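Local coordinates for protein short-chain dehydrogenase/reductase SDR (Vibrio parahaemolyticus, PDB 3GUY) that probably catalyses NAD(P)-dependent oxidation or reduction of a substrate yet to be assigned, in the manner of Rossmann-fold short-chain dehydrogenases/reductases, at residues Lys19-Glu24 / Met202-Leu207; Thr28-Arg33 / Asn43-Asn48; Lys37-Thr42 / Val49-Arg54; Phe85-Glu90 / Lys137-Thr142; Tyr118-Val123 / Lys162-Lys167. The protein carries 2 engineered substitutions. All blocks are in the same frame, centred on the assembly; numbering follows the deposited sequence.

Interaction 1: residues Lys19-Glu24 / Met202-Leu207; sequences KLYDAE and MIHGAL. Engineered in segment 202-207: Ala206 (natural residue Ser).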
# COMPACT_ATOMS: atom_id res chain seq x y z
N LYS D 19 -6.65 14.78 29.23
CA LYS D 19 -7.55 14.54 30.35
C LYS D 19 -7.49 13.10 30.86
O LYS D 19 -7.48 12.89 32.09
CB LYS D 19 -8.98 14.92 29.97
CG LYS D 19 -9.11 16.38 29.71
CD LYS D 19 -10.45 16.72 29.12
CE LYS D 19 -10.57 18.22 28.91
NZ LYS D 19 -11.94 18.54 28.43
N LEU D 20 -7.41 12.11 29.96
CA LEU D 20 -7.37 10.70 30.38
C LEU D 20 -6.03 10.35 31.04
O LEU D 20 -5.99 9.55 32.00
CB LEU D 20 -7.63 9.73 29.20
CG LEU D 20 -8.97 9.75 28.43
CD1 LEU D 20 -8.83 8.77 27.26
CD2 LEU D 20 -10.21 9.41 29.26
N TYR D 21 -4.94 10.92 30.55
CA TYR D 21 -3.63 10.67 31.16
C TYR D 21 -3.57 11.36 32.54
O TYR D 21 -3.11 10.78 33.50
CB TYR D 21 -2.48 11.22 30.30
CG TYR D 21 -2.06 10.40 29.11
CD1 TYR D 21 -1.56 9.10 29.27
CD2 TYR D 21 -2.13 10.93 27.83
CE1 TYR D 21 -1.15 8.35 28.18
CE2 TYR D 21 -1.72 10.18 26.73
CZ TYR D 21 -1.23 8.90 26.92
OH TYR D 21 -0.82 8.17 25.83
N ASP D 22 -4.01 12.62 32.61
CA ASP D 22 -4.09 13.35 33.87
C ASP D 22 -4.93 12.60 34.92
O ASP D 22 -4.45 12.35 36.02
CB ASP D 22 -4.69 14.73 33.64
CG ASP D 22 -4.76 15.55 34.91
OD1 ASP D 22 -3.69 16.02 35.34
OD2 ASP D 22 -5.87 15.74 35.45
N ALA D 23 -6.18 12.28 34.58
CA ALA D 23 -7.04 11.40 35.40
C ALA D 23 -6.37 10.11 35.92
O ALA D 23 -6.80 9.58 36.94
CB ALA D 23 -8.28 11.04 34.63
N GLU D 24 -5.34 9.59 35.23
CA GLU D 24 -4.57 8.43 35.74
C GLU D 24 -3.46 8.87 36.67
O GLU D 24 -2.54 8.10 36.93
CB GLU D 24 -3.87 7.67 34.62
CG GLU D 24 -4.75 6.85 33.73
CD GLU D 24 -3.94 6.15 32.64
OE1 GLU D 24 -2.98 6.74 32.08
OE2 GLU D 24 -4.28 5.00 32.33
N MET D 202 -10.49 5.02 23.15
CA MET D 202 -9.98 3.85 22.40
C MET D 202 -8.48 3.85 22.16
O MET D 202 -7.82 2.77 22.28
CB MET D 202 -10.73 3.72 21.06
CG MET D 202 -12.18 3.28 21.27
SD MET D 202 -13.18 2.93 19.83
CE MET D 202 -13.67 4.55 19.42
N ILE D 203 -7.92 5.01 21.83
CA ILE D 203 -6.49 5.15 21.56
C ILE D 203 -5.74 4.92 22.85
O ILE D 203 -4.81 4.11 22.91
CB ILE D 203 -6.10 6.52 20.94
CG1 ILE D 203 -6.66 6.63 19.51
CG2 ILE D 203 -4.56 6.70 20.91
CD1 ILE D 203 -6.80 8.04 18.89
N HIS D 204 -6.17 5.60 23.90
CA HIS D 204 -5.60 5.41 25.22
C HIS D 204 -5.66 3.95 25.71
O HIS D 204 -4.66 3.41 26.13
CB HIS D 204 -6.27 6.34 26.22
CG HIS D 204 -5.66 6.27 27.57
ND1 HIS D 204 -6.08 5.38 28.53
CD2 HIS D 204 -4.60 6.92 28.10
CE1 HIS D 204 -5.33 5.50 29.61
NE2 HIS D 204 -4.42 6.43 29.37
N GLY D 205 -6.82 3.32 25.63
CA GLY D 205 -6.92 1.88 25.95
C GLY D 205 -5.90 0.99 25.25
O GLY D 205 -5.22 0.21 25.88
N ALA D 206 -5.77 1.12 23.93
CA ALA D 206 -4.81 0.33 23.11
C ALA D 206 -3.33 0.61 23.43
O ALA D 206 -2.47 -0.30 23.42
CB ALA D 206 -5.08 0.58 21.64
N LEU D 207 -3.00 1.86 23.71
CA LEU D 207 -1.63 2.17 24.04
C LEU D 207 -1.22 1.75 25.47
O LEU D 207 -0.03 1.75 25.78
CB LEU D 207 -1.38 3.66 23.85
CG LEU D 207 -1.45 4.13 22.38
CD1 LEU D 207 -1.57 5.64 22.31
CD2 LEU D 207 -0.24 3.67 21.64
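His204 of helix 196-207 meets Leu20 and Tyr21 near the C-terminal end of helix 12-23 and Glu24 just beyond it; the two helices lie on the same face of the parallel sheet of a Rossmann fold. The backbones stay well apart, with the axes of the short segments 11.0 Å from each other, so long side chains have to bridge them. The imidazole does most of this work: its CG stands anti to the backbone N (chi1 -175°), which carries the ring out toward the neighbouring helix.

The aromatic component is a T-shaped pair. His204 presents its CD2 edge to one face of the Tyr21 ring, toward the rim of that ring, with the centroids 5.1 Å apart and the planes at 74°. The phenol is long enough for Tyr21 OH to come within 4.4 Å of Leu207 CD1, a looser touch; Leu207 itself packs on Ile169 of strand 167-174.

Apolar packing comes from Leu20. Its CD1 lies 3.7 Å from His204 CB, while its CB sits over a face of the imidazole, off the centre. The same leucine also touches Ala200 and Leu201 one turn earlier in the partner helix.

The polar component is modest. The extended chain of Glu24 comes from the opposite direction and sets its carboxylate at the imidazole edge, the two planes steeply inclined. His204 NE2 donates a weak bond to Glu24 OE1 (3.1 Å, 147°), and Glu24 OE2 lies 3.0 Å from His204 CE1.

Interaction 2: residues Thr28-Arg33 / Asn43-Asn48; sequences TYLTGR and NCLSNN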
# COMPACT_ATOMS: atom_id res chain seq x y z
N THR D 28 1.53 15.65 32.61
CA THR D 28 1.47 16.10 31.21
C THR D 28 2.08 17.52 31.00
O THR D 28 2.01 18.39 31.88
CB THR D 28 0.03 16.13 30.74
OG1 THR D 28 -0.71 17.10 31.52
CG2 THR D 28 -0.59 14.76 30.86
N TYR D 29 2.72 17.70 29.84
CA TYR D 29 3.14 19.01 29.32
C TYR D 29 2.46 19.26 27.96
O TYR D 29 2.64 18.48 27.03
CB TYR D 29 4.65 19.04 29.16
CG TYR D 29 5.19 20.45 28.97
CD1 TYR D 29 5.55 21.24 30.09
CD2 TYR D 29 5.33 21.00 27.71
CE1 TYR D 29 6.05 22.52 29.94
CE2 TYR D 29 5.83 22.29 27.54
CZ TYR D 29 6.19 23.05 28.66
OH TYR D 29 6.68 24.32 28.45
N LEU D 30 1.64 20.30 27.88
CA LEU D 30 0.80 20.53 26.74
C LEU D 30 1.29 21.67 25.83
O LEU D 30 1.70 22.75 26.31
CB LEU D 30 -0.63 20.81 27.17
CG LEU D 30 -1.31 19.80 28.11
CD1 LEU D 30 -2.79 19.96 27.98
CD2 LEU D 30 -0.93 18.35 27.89
N THR D 31 1.25 21.44 24.51
CA THR D 31 1.61 22.48 23.58
C THR D 31 0.49 22.62 22.52
O THR D 31 -0.27 21.68 22.24
CB THR D 31 3.03 22.30 22.96
OG1 THR D 31 3.44 23.54 22.37
CG2 THR D 31 3.05 21.20 21.89
N GLY D 32 0.37 23.83 22.01
CA GLY D 32 -0.63 24.19 20.99
C GLY D 32 -0.27 25.58 20.51
O GLY D 32 0.75 26.14 20.94
N ARG D 33 -1.11 26.16 19.65
CA ARG D 33 -0.78 27.48 19.11
C ARG D 33 -1.26 28.60 20.03
O ARG D 33 -0.60 29.63 20.11
CB ARG D 33 -1.20 27.65 17.64
CG ARG D 33 -0.18 26.96 16.65
CD ARG D 33 -0.15 27.55 15.22
NE ARG D 33 -1.46 28.00 14.73
CZ ARG D 33 -2.44 27.20 14.29
NH1 ARG D 33 -2.30 25.89 14.28
NH2 ARG D 33 -3.59 27.72 13.86
N ASN D 43 -6.40 23.94 33.15
CA ASN D 43 -7.12 24.27 34.36
C ASN D 43 -8.21 23.24 34.68
O ASN D 43 -8.83 23.33 35.74
CB ASN D 43 -7.72 25.70 34.27
CG ASN D 43 -6.65 26.79 34.43
OD1 ASN D 43 -5.55 26.52 34.92
ND2 ASN D 43 -6.97 28.02 34.01
N CYS D 44 -8.43 22.28 33.76
CA CYS D 44 -9.17 21.04 34.07
C CYS D 44 -8.29 19.94 34.66
O CYS D 44 -8.81 18.94 35.16
CB CYS D 44 -9.82 20.43 32.84
SG CYS D 44 -10.74 21.54 31.84
N LEU D 45 -6.98 20.09 34.57
CA LEU D 45 -6.07 19.04 34.98
C LEU D 45 -5.59 19.32 36.38
O LEU D 45 -5.68 20.47 36.85
CB LEU D 45 -4.88 18.99 34.01
CG LEU D 45 -5.28 19.00 32.53
CD1 LEU D 45 -4.03 18.91 31.65
CD2 LEU D 45 -6.31 17.90 32.20
N SER D 46 -5.12 18.28 37.07
CA SER D 46 -4.60 18.40 38.43
C SER D 46 -3.13 17.94 38.58
O SER D 46 -2.51 18.22 39.60
CB SER D 46 -5.48 17.59 39.37
OG SER D 46 -4.79 16.40 39.74
N ASN D 47 -2.60 17.20 37.60
CA ASN D 47 -1.18 16.75 37.61
C ASN D 47 -0.32 17.36 36.48
O ASN D 47 0.84 16.99 36.28
CB ASN D 47 -1.15 15.24 37.56
CG ASN D 47 -2.09 14.65 38.59
OD1 ASN D 47 -1.99 14.99 39.77
ND2 ASN D 47 -3.06 13.85 38.14
N ASN D 48 -0.90 18.32 35.78
CA ASN D 48 -0.20 19.00 34.70
C ASN D 48 1.01 19.81 35.19
O ASN D 48 0.93 20.52 36.22
CB ASN D 48 -1.16 19.88 33.89
CG ASN D 48 -0.43 20.72 32.87
OD1 ASN D 48 -0.07 21.86 33.17
ND2 ASN D 48 -0.11 20.13 31.69
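Thr28 and Asn48 bury the most surface here, and one bond ties them: Asn48 ND2 donates to Thr28 OG1 over 3.1 Å, nearly straight at 164°, with the oxygen almost in the amide plane. Thr28 OG1 sits between its own backbone N and carbonyl carbon (chi1 63°), the crowded position, and the asparagine side chain crosses it at about a right angle. ND2 also lies just 2.7 Å from Thr28 O, but the angle is too poor for a second bond. The other end of the amide is engaged as well, since Asn48 OD1 accepts from Gly50 N, and the two ends together should fix the rotation of the group. All this happens where the connection from helix 35-42 turns into strand 51-53, in the second half of a beta-alpha-beta unit of the Rossmann fold; strand 28-32 opens that unit. Leu45 supplies the apolar share. Its CD1 meets Leu30 CD1 tip to tip at 4.0 Å and also lies 3.8 Å from Thr28 OG1, while Leu30 CG comes 3.8 Å from Asn48 ND2. The loop is further held by Asp22 of helix 12-23, whose two carboxylate oxygens accept from the backbone N atoms of Ser46 and Asn47.

Interaction 3: residues Lys37-Thr42 / Val49-Arg54; sequences KLSTVT and VGYRAR. Engineered in segment 49-54: Arg54 (natural residue Cys).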
# COMPACT_ATOMS: atom_id res chain seq x y z
N LYS D 37 -6.40 29.13 24.87
CA LYS D 37 -6.96 27.75 24.85
C LYS D 37 -6.19 26.67 25.70
O LYS D 37 -6.81 25.86 26.39
CB LYS D 37 -7.14 27.27 23.39
CG LYS D 37 -8.48 27.65 22.78
CD LYS D 37 -8.43 27.64 21.24
CE LYS D 37 -9.62 28.41 20.64
NZ LYS D 37 -9.20 29.51 19.71
N LEU D 38 -4.85 26.64 25.64
CA LEU D 38 -4.05 25.78 26.52
C LEU D 38 -4.36 25.96 28.03
O LEU D 38 -4.66 24.99 28.72
CB LEU D 38 -2.54 25.97 26.27
CG LEU D 38 -1.99 25.43 24.94
CD1 LEU D 38 -0.59 25.96 24.65
CD2 LEU D 38 -2.00 23.88 24.90
N SER D 39 -4.31 27.20 28.53
CA SER D 39 -4.78 27.53 29.88
C SER D 39 -6.07 26.81 30.25
O SER D 39 -6.13 26.14 31.27
CB SER D 39 -5.03 29.04 30.02
OG SER D 39 -3.82 29.72 30.24
N THR D 40 -7.10 26.97 29.43
CA THR D 40 -8.42 26.44 29.77
C THR D 40 -8.39 24.91 29.85
O THR D 40 -9.07 24.34 30.69
CB THR D 40 -9.54 26.80 28.77
OG1 THR D 40 -9.50 28.20 28.45
CG2 THR D 40 -10.90 26.44 29.39
N VAL D 41 -7.61 24.27 28.97
CA VAL D 41 -7.45 22.81 29.03
C VAL D 41 -6.72 22.45 30.31
O VAL D 41 -7.15 21.57 31.01
CB VAL D 41 -6.67 22.25 27.81
CG1 VAL D 41 -6.25 20.76 28.03
CG2 VAL D 41 -7.49 22.41 26.58
N THR D 42 -5.63 23.15 30.60
CA THR D 42 -4.74 22.83 31.72
C THR D 42 -5.36 23.10 33.12
O THR D 42 -4.91 22.56 34.13
CB THR D 42 -3.40 23.62 31.59
OG1 THR D 42 -2.68 23.19 30.42
CG2 THR D 42 -2.51 23.41 32.79
N VAL D 49 2.11 19.73 34.45
CA VAL D 49 3.36 20.36 34.84
C VAL D 49 3.79 21.42 33.82
O VAL D 49 4.96 21.69 33.66
CB VAL D 49 4.50 19.33 35.01
CG1 VAL D 49 4.17 18.37 36.18
CG2 VAL D 49 4.72 18.57 33.72
N GLY D 50 2.82 22.03 33.14
CA GLY D 50 3.15 23.10 32.22
C GLY D 50 2.50 22.94 30.87
O GLY D 50 1.95 21.89 30.52
N TYR D 51 2.51 24.05 30.16
CA TYR D 51 2.04 24.17 28.81
C TYR D 51 2.80 25.33 28.17
O TYR D 51 3.25 26.26 28.88
CB TYR D 51 0.55 24.45 28.76
CG TYR D 51 0.06 25.71 29.47
CD1 TYR D 51 -0.04 26.92 28.79
CD2 TYR D 51 -0.35 25.68 30.82
CE1 TYR D 51 -0.50 28.08 29.43
CE2 TYR D 51 -0.82 26.84 31.48
CZ TYR D 51 -0.89 28.03 30.77
OH TYR D 51 -1.35 29.19 31.37
N ARG D 52 2.96 25.29 26.86
CA ARG D 52 3.63 26.38 26.17
C ARG D 52 3.10 26.48 24.75
O ARG D 52 3.08 25.48 24.03
CB ARG D 52 5.11 26.10 26.13
CG ARG D 52 5.93 27.28 25.73
CD ARG D 52 7.36 26.93 25.82
NE ARG D 52 8.22 28.05 25.42
CZ ARG D 52 9.53 27.95 25.21
NH1 ARG D 52 10.15 26.78 25.33
NH2 ARG D 52 10.21 29.02 24.86
N ALA D 53 2.66 27.67 24.38
CA ALA D 53 2.24 27.95 23.01
C ALA D 53 3.44 27.87 22.11
O ALA D 53 4.45 28.53 22.38
CB ALA D 53 1.62 29.35 22.92
N ARG D 54 3.35 27.09 21.02
CA ARG D 54 4.43 26.98 20.06
C ARG D 54 3.87 26.84 18.64
O ARG D 54 2.79 26.27 18.45
CB ARG D 54 5.30 25.76 20.33
CG ARG D 54 5.87 25.59 21.74
CD ARG D 54 7.26 26.08 21.88
NE ARG D 54 7.30 27.53 21.90
CZ ARG D 54 8.41 28.26 21.74
NH1 ARG D 54 8.33 29.58 21.81
NH2 ARG D 54 9.59 27.70 21.53
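Tyr51 lies along helix 35-42 and touches three of its residues, Leu38, Ser39 and Thr42. The contact closes a beta-alpha-beta unit of the Rossmann fold: strand 28-32, helix 35-42, then strand 51-53, with the segments of this helix and this last strand running nearly antiparallel at 164°. At the root of the side chain, Tyr51 CB lies 3.8 Å from Thr42 OG1. CG is set between the backbone N and the carbonyl carbon (chi1 59°), and the ring is thereby turned onto the helix. Moving outward, the two sides of the ring part company: CD1 rests 3.7 Å from Leu38 CB, while CD2 meets Thr42 OG1 at 3.4 Å and, a little farther off, Thr42 CG2. CE2 continues along the Thr42 methyl, and CE1 approaches Ser39, whose backbone N stands over one ring face toward the rim. At the tip, Tyr51 OH is 2.8 Å from Ser39 OG, so the phenol ends on the hydroxyl of a residue one turn before Thr42. Leu38 extends the contact past the ring, its CD1 lying 3.7 Å from the peptide at Arg52 C and Ala53 N. Thr42 OG1 is itself anchored within the helix: it donates to Leu38 O over 3.2 Å from above the carbonyl plane, and that oxygen also accepts the helical bond from Thr42 N.

Interaction 4: residues Phe85-Glu90 / Lys137-Thr142; sequences FGLLQE and KAQEST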
# COMPACT_ATOMS: atom_id res chain seq x y z
N PHE D 85 -9.61 21.34 2.21
CA PHE D 85 -10.19 20.44 1.22
C PHE D 85 -10.76 21.16 -0.00
O PHE D 85 -10.82 22.38 -0.02
CB PHE D 85 -11.28 19.67 1.91
CG PHE D 85 -10.82 18.96 3.15
CD1 PHE D 85 -10.11 17.79 3.03
CD2 PHE D 85 -11.10 19.47 4.41
CE1 PHE D 85 -9.67 17.12 4.18
CE2 PHE D 85 -10.67 18.83 5.55
CZ PHE D 85 -9.95 17.65 5.44
N GLY D 86 -11.19 20.37 -0.99
CA GLY D 86 -11.79 20.86 -2.23
C GLY D 86 -11.07 20.29 -3.45
O GLY D 86 -9.95 19.78 -3.37
N LEU D 87 -11.70 20.40 -4.61
CA LEU D 87 -11.10 19.99 -5.85
C LEU D 87 -9.78 20.76 -6.01
O LEU D 87 -9.73 21.96 -5.66
CB LEU D 87 -12.05 20.32 -7.00
CG LEU D 87 -13.30 19.46 -7.21
CD1 LEU D 87 -14.21 20.11 -8.28
CD2 LEU D 87 -12.89 18.01 -7.57
N LEU D 88 -8.74 20.11 -6.53
CA LEU D 88 -7.41 20.71 -6.54
C LEU D 88 -7.40 22.11 -7.22
O LEU D 88 -6.79 23.06 -6.70
CB LEU D 88 -6.37 19.77 -7.16
CG LEU D 88 -4.91 20.24 -7.20
CD1 LEU D 88 -4.32 20.43 -5.77
CD2 LEU D 88 -3.99 19.27 -8.02
N GLN D 89 -8.08 22.25 -8.35
CA GLN D 89 -8.10 23.51 -9.07
C GLN D 89 -8.81 24.63 -8.27
O GLN D 89 -8.57 25.82 -8.54
CB GLN D 89 -8.75 23.34 -10.44
CG GLN D 89 -10.29 23.15 -10.43
CD GLN D 89 -10.74 21.69 -10.37
OE1 GLN D 89 -11.85 21.36 -10.83
NE2 GLN D 89 -9.89 20.80 -9.85
N GLU D 90 -9.66 24.27 -7.32
CA GLU D 90 -10.37 25.26 -6.47
C GLU D 90 -9.55 25.63 -5.26
O GLU D 90 -9.90 26.56 -4.56
CB GLU D 90 -11.65 24.70 -5.86
CG GLU D 90 -12.42 23.73 -6.65
CD GLU D 90 -13.30 24.39 -7.67
OE1 GLU D 90 -14.34 23.77 -8.02
OE2 GLU D 90 -12.93 25.50 -8.10
N LYS D 137 -8.17 10.22 -1.68
CA LYS D 137 -9.55 10.70 -1.59
C LYS D 137 -9.78 11.90 -2.51
O LYS D 137 -9.03 12.90 -2.46
CB LYS D 137 -9.85 11.06 -0.14
CG LYS D 137 -9.90 9.83 0.80
CD LYS D 137 -9.53 10.13 2.25
CE LYS D 137 -10.05 9.01 3.23
NZ LYS D 137 -9.90 9.40 4.68
N ALA D 138 -10.83 11.82 -3.33
CA ALA D 138 -11.32 12.96 -4.08
C ALA D 138 -11.61 14.16 -3.19
O ALA D 138 -12.24 14.05 -2.13
CB ALA D 138 -12.61 12.59 -4.89
N GLN D 139 -11.16 15.31 -3.64
CA GLN D 139 -11.28 16.58 -2.92
C GLN D 139 -10.41 16.69 -1.67
O GLN D 139 -10.56 17.58 -0.89
CB GLN D 139 -12.73 16.93 -2.65
CG GLN D 139 -13.53 16.85 -3.89
CD GLN D 139 -14.84 17.65 -3.79
OE1 GLN D 139 -15.14 18.25 -2.77
NE2 GLN D 139 -15.60 17.63 -4.84
N GLU D 140 -9.48 15.78 -1.50
CA GLU D 140 -8.59 15.85 -0.35
C GLU D 140 -7.15 15.66 -0.79
O GLU D 140 -6.31 15.14 -0.04
CB GLU D 140 -8.99 14.78 0.68
CG GLU D 140 -10.41 14.77 1.10
CD GLU D 140 -10.68 13.80 2.24
OE1 GLU D 140 -9.79 13.52 3.12
OE2 GLU D 140 -11.84 13.36 2.29
N SER D 141 -6.85 16.07 -2.02
CA SER D 141 -5.61 15.65 -2.62
C SER D 141 -4.38 16.14 -1.81
O SER D 141 -3.44 15.40 -1.67
CB SER D 141 -5.53 16.06 -4.07
OG SER D 141 -5.44 17.46 -4.23
N THR D 142 -4.38 17.39 -1.39
CA THR D 142 -3.25 17.96 -0.62
C THR D 142 -3.24 17.51 0.84
O THR D 142 -2.18 17.45 1.48
CB THR D 142 -3.29 19.49 -0.66
OG1 THR D 142 -4.61 19.93 -0.26
CG2 THR D 142 -2.94 19.98 -2.10
O HOH W 1 -8.16 17.80 -4.14
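Phe85 and Glu140 both carry CG anti to their own carbonyl carbon (chi1 -55° and -52°), and the two side chains cross with Phe85 CD1 3.6 Å from Glu140 CG. They join the loop that follows strand 75-78 of the Rossmann fold to the entry of helix 141-160: a type II turn over Lys137 to Glu140, with Glu140 at the N-cap. Phe85 also meets the ring of Tyr143, which belongs to the Tyr-x-x-x-Lys signature of the family, edge-to-face. One backbone hydrogen bond crosses the contact, from Gly86 N to Gln139 O at 2.9 Å. Beside it, Leu87 CG packs 3.8 Å from Gln139 NE2, while the other end of that amide, OE1, accepts from Trp181 NE1. Leu88 CD1 touches both Ser141 OG, at 3.5 Å, and the Thr142 CG2 methyl. Glu160 of the third subunit grips both segments, its OE1 accepting from Leu88 N and its OE2 from Gln139 N, so the contact is part of a subunit interface. One water completes the bridge: it donates to Gly86 O at 2.8 Å and accepts from Ser141 N at 3.0 Å.

Interaction 5: residues Tyr118-Val123 / Lys162-Lys167; sequences YKDQPV and KGKPMK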
# COMPACT_ATOMS: atom_id res chain seq x y z
N TYR D 118 16.42 11.91 22.04
CA TYR D 118 15.93 10.79 22.84
C TYR D 118 15.94 9.44 22.14
O TYR D 118 15.26 8.53 22.59
CB TYR D 118 14.50 11.05 23.31
CG TYR D 118 14.27 12.41 23.90
CD1 TYR D 118 15.14 12.94 24.88
CD2 TYR D 118 13.17 13.17 23.51
CE1 TYR D 118 14.91 14.20 25.42
CE2 TYR D 118 12.94 14.41 24.02
CZ TYR D 118 13.80 14.93 24.98
OH TYR D 118 13.52 16.17 25.47
N LYS D 119 16.68 9.29 21.07
CA LYS D 119 16.64 8.02 20.34
C LYS D 119 17.12 6.83 21.18
O LYS D 119 16.67 5.71 20.97
CB LYS D 119 17.38 8.08 19.00
CG LYS D 119 18.82 8.46 19.08
CD LYS D 119 19.53 8.32 17.74
CE LYS D 119 20.96 8.89 17.77
NZ LYS D 119 21.01 10.36 18.01
N ASP D 120 18.06 7.07 22.10
CA ASP D 120 18.62 5.99 22.93
C ASP D 120 17.88 5.87 24.29
O ASP D 120 18.30 5.12 25.17
CB ASP D 120 20.13 6.23 23.14
CG ASP D 120 20.97 5.92 21.90
OD1 ASP D 120 20.49 5.24 20.96
OD2 ASP D 120 22.16 6.34 21.87
N GLN D 121 16.77 6.61 24.43
CA GLN D 121 15.89 6.57 25.61
C GLN D 121 14.61 5.79 25.27
O GLN D 121 14.13 5.84 24.15
CB GLN D 121 15.46 7.98 26.02
CG GLN D 121 16.60 8.93 26.40
CD GLN D 121 17.27 8.57 27.72
OE1 GLN D 121 16.67 7.93 28.60
NE2 GLN D 121 18.52 8.99 27.87
N PRO D 122 14.03 5.07 26.25
CA PRO D 122 12.78 4.34 25.97
C PRO D 122 11.59 5.31 25.91
O PRO D 122 10.86 5.48 26.87
CB PRO D 122 12.69 3.36 27.15
CG PRO D 122 13.33 4.14 28.31
CD PRO D 122 14.42 5.01 27.68
N VAL D 123 11.44 6.00 24.80
CA VAL D 123 10.32 6.94 24.64
C VAL D 123 9.35 6.30 23.64
O VAL D 123 9.77 5.59 22.76
CB VAL D 123 10.80 8.33 24.16
CG1 VAL D 123 9.60 9.31 24.00
CG2 VAL D 123 11.78 8.92 25.13
N LYS D 162 15.67 0.86 14.30
CA LYS D 162 15.91 -0.55 14.56
C LYS D 162 16.93 -0.74 15.72
O LYS D 162 18.03 -0.20 15.69
CB LYS D 162 16.43 -1.23 13.29
CG LYS D 162 16.24 -2.75 13.23
CD LYS D 162 16.36 -3.29 11.79
CE LYS D 162 17.82 -3.65 11.39
NZ LYS D 162 17.92 -4.19 9.95
N GLY D 163 16.53 -1.47 16.75
CA GLY D 163 17.46 -1.81 17.84
C GLY D 163 17.60 -0.72 18.88
O GLY D 163 18.36 -0.86 19.81
N LYS D 164 16.86 0.37 18.73
CA LYS D 164 16.89 1.45 19.69
C LYS D 164 15.68 1.30 20.53
O LYS D 164 14.77 0.59 20.14
CB LYS D 164 16.94 2.81 18.98
CG LYS D 164 18.20 2.92 18.18
CD LYS D 164 18.79 4.33 18.16
CE LYS D 164 20.16 4.31 17.50
NZ LYS D 164 20.10 3.75 16.14
N PRO D 165 15.69 1.91 21.72
CA PRO D 165 14.58 1.78 22.63
C PRO D 165 13.41 2.69 22.29
O PRO D 165 12.30 2.44 22.75
CB PRO D 165 15.18 2.19 23.97
CG PRO D 165 16.31 3.06 23.64
CD PRO D 165 16.83 2.65 22.31
N MET D 166 13.67 3.78 21.57
CA MET D 166 12.58 4.65 21.12
C MET D 166 11.77 3.85 20.06
O MET D 166 12.33 3.17 19.24
CB MET D 166 13.12 5.96 20.52
CG MET D 166 12.05 6.93 19.97
SD MET D 166 12.71 8.50 19.25
CE MET D 166 12.34 9.58 20.52
N LYS D 167 10.46 3.99 20.13
CA LYS D 167 9.53 3.33 19.24
C LYS D 167 8.54 4.34 18.70
O LYS D 167 8.19 5.27 19.38
CB LYS D 167 8.72 2.31 20.05
CG LYS D 167 9.29 0.93 19.99
CD LYS D 167 8.76 0.03 21.11
CE LYS D 167 7.37 0.38 21.63
NZ LYS D 167 7.46 0.58 23.11
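Met166 places its CE methyl 3.8 Å from Tyr118 CB and 4.1 Å from Val123 CB, forming the apolar centre where two loops run into neighbouring parallel strands, 124-128 and 167-174, of the Rossmann sheet. Its chain is straight through CG and SD, with CG anti to the backbone N (chi1 178°), and bends only at the last torsion to bring the methyl under the turn. Next outward come the prolines: Pro165 CB lies 4.2 Å from Pro122 CB, and Pro165 CG and CD press against the carbonyl oxygens of the type I turn from Tyr118 to Gln121, CG 3.2 Å from Asp120 O. Pro122 itself centres an inverse gamma turn. The sheet pairing starts here too, Lys167 N donating to Val123 O over 3.2 Å at 162°, and Met166 CA adds a CA-H...O contact to the same oxygen. Beyond the strand entry, Lys167 NZ is bonded to Asn124 OD1. At the polar rim Lys119 and Lys164 run side by side, pointing the same way and touching through their methylenes. Asp120 crosses Lys164 there: OD1 meets the aliphatic CD at 3.4 Å, yet stays 5.1 Å from Lys164 NZ.

Overall arrangement
None of the five contacts is fully buried in the core. Interactions 2 and 3 share one beta-alpha-beta unit, their centres about 5 Å apart, and are stitched by Thr31 OG1 to Arg52 O; partly buried interaction 2 is held by a hydrogen bond from an asparagine amide to a threonine hydroxyl, interaction 3, at the surface, mainly by packing around a ring. Interaction 1, also a surface contact, reaches the loop of interaction 2 through Asp22; its chemistry is aromatic and weakly polar. Interactions 4 and 5, centres about 37 Å apart, are partly buried and use a backbone bond, but interaction 4 adds a water and another subunit's grip, whereas interaction 5 relies on methionine and prolines where strands begin.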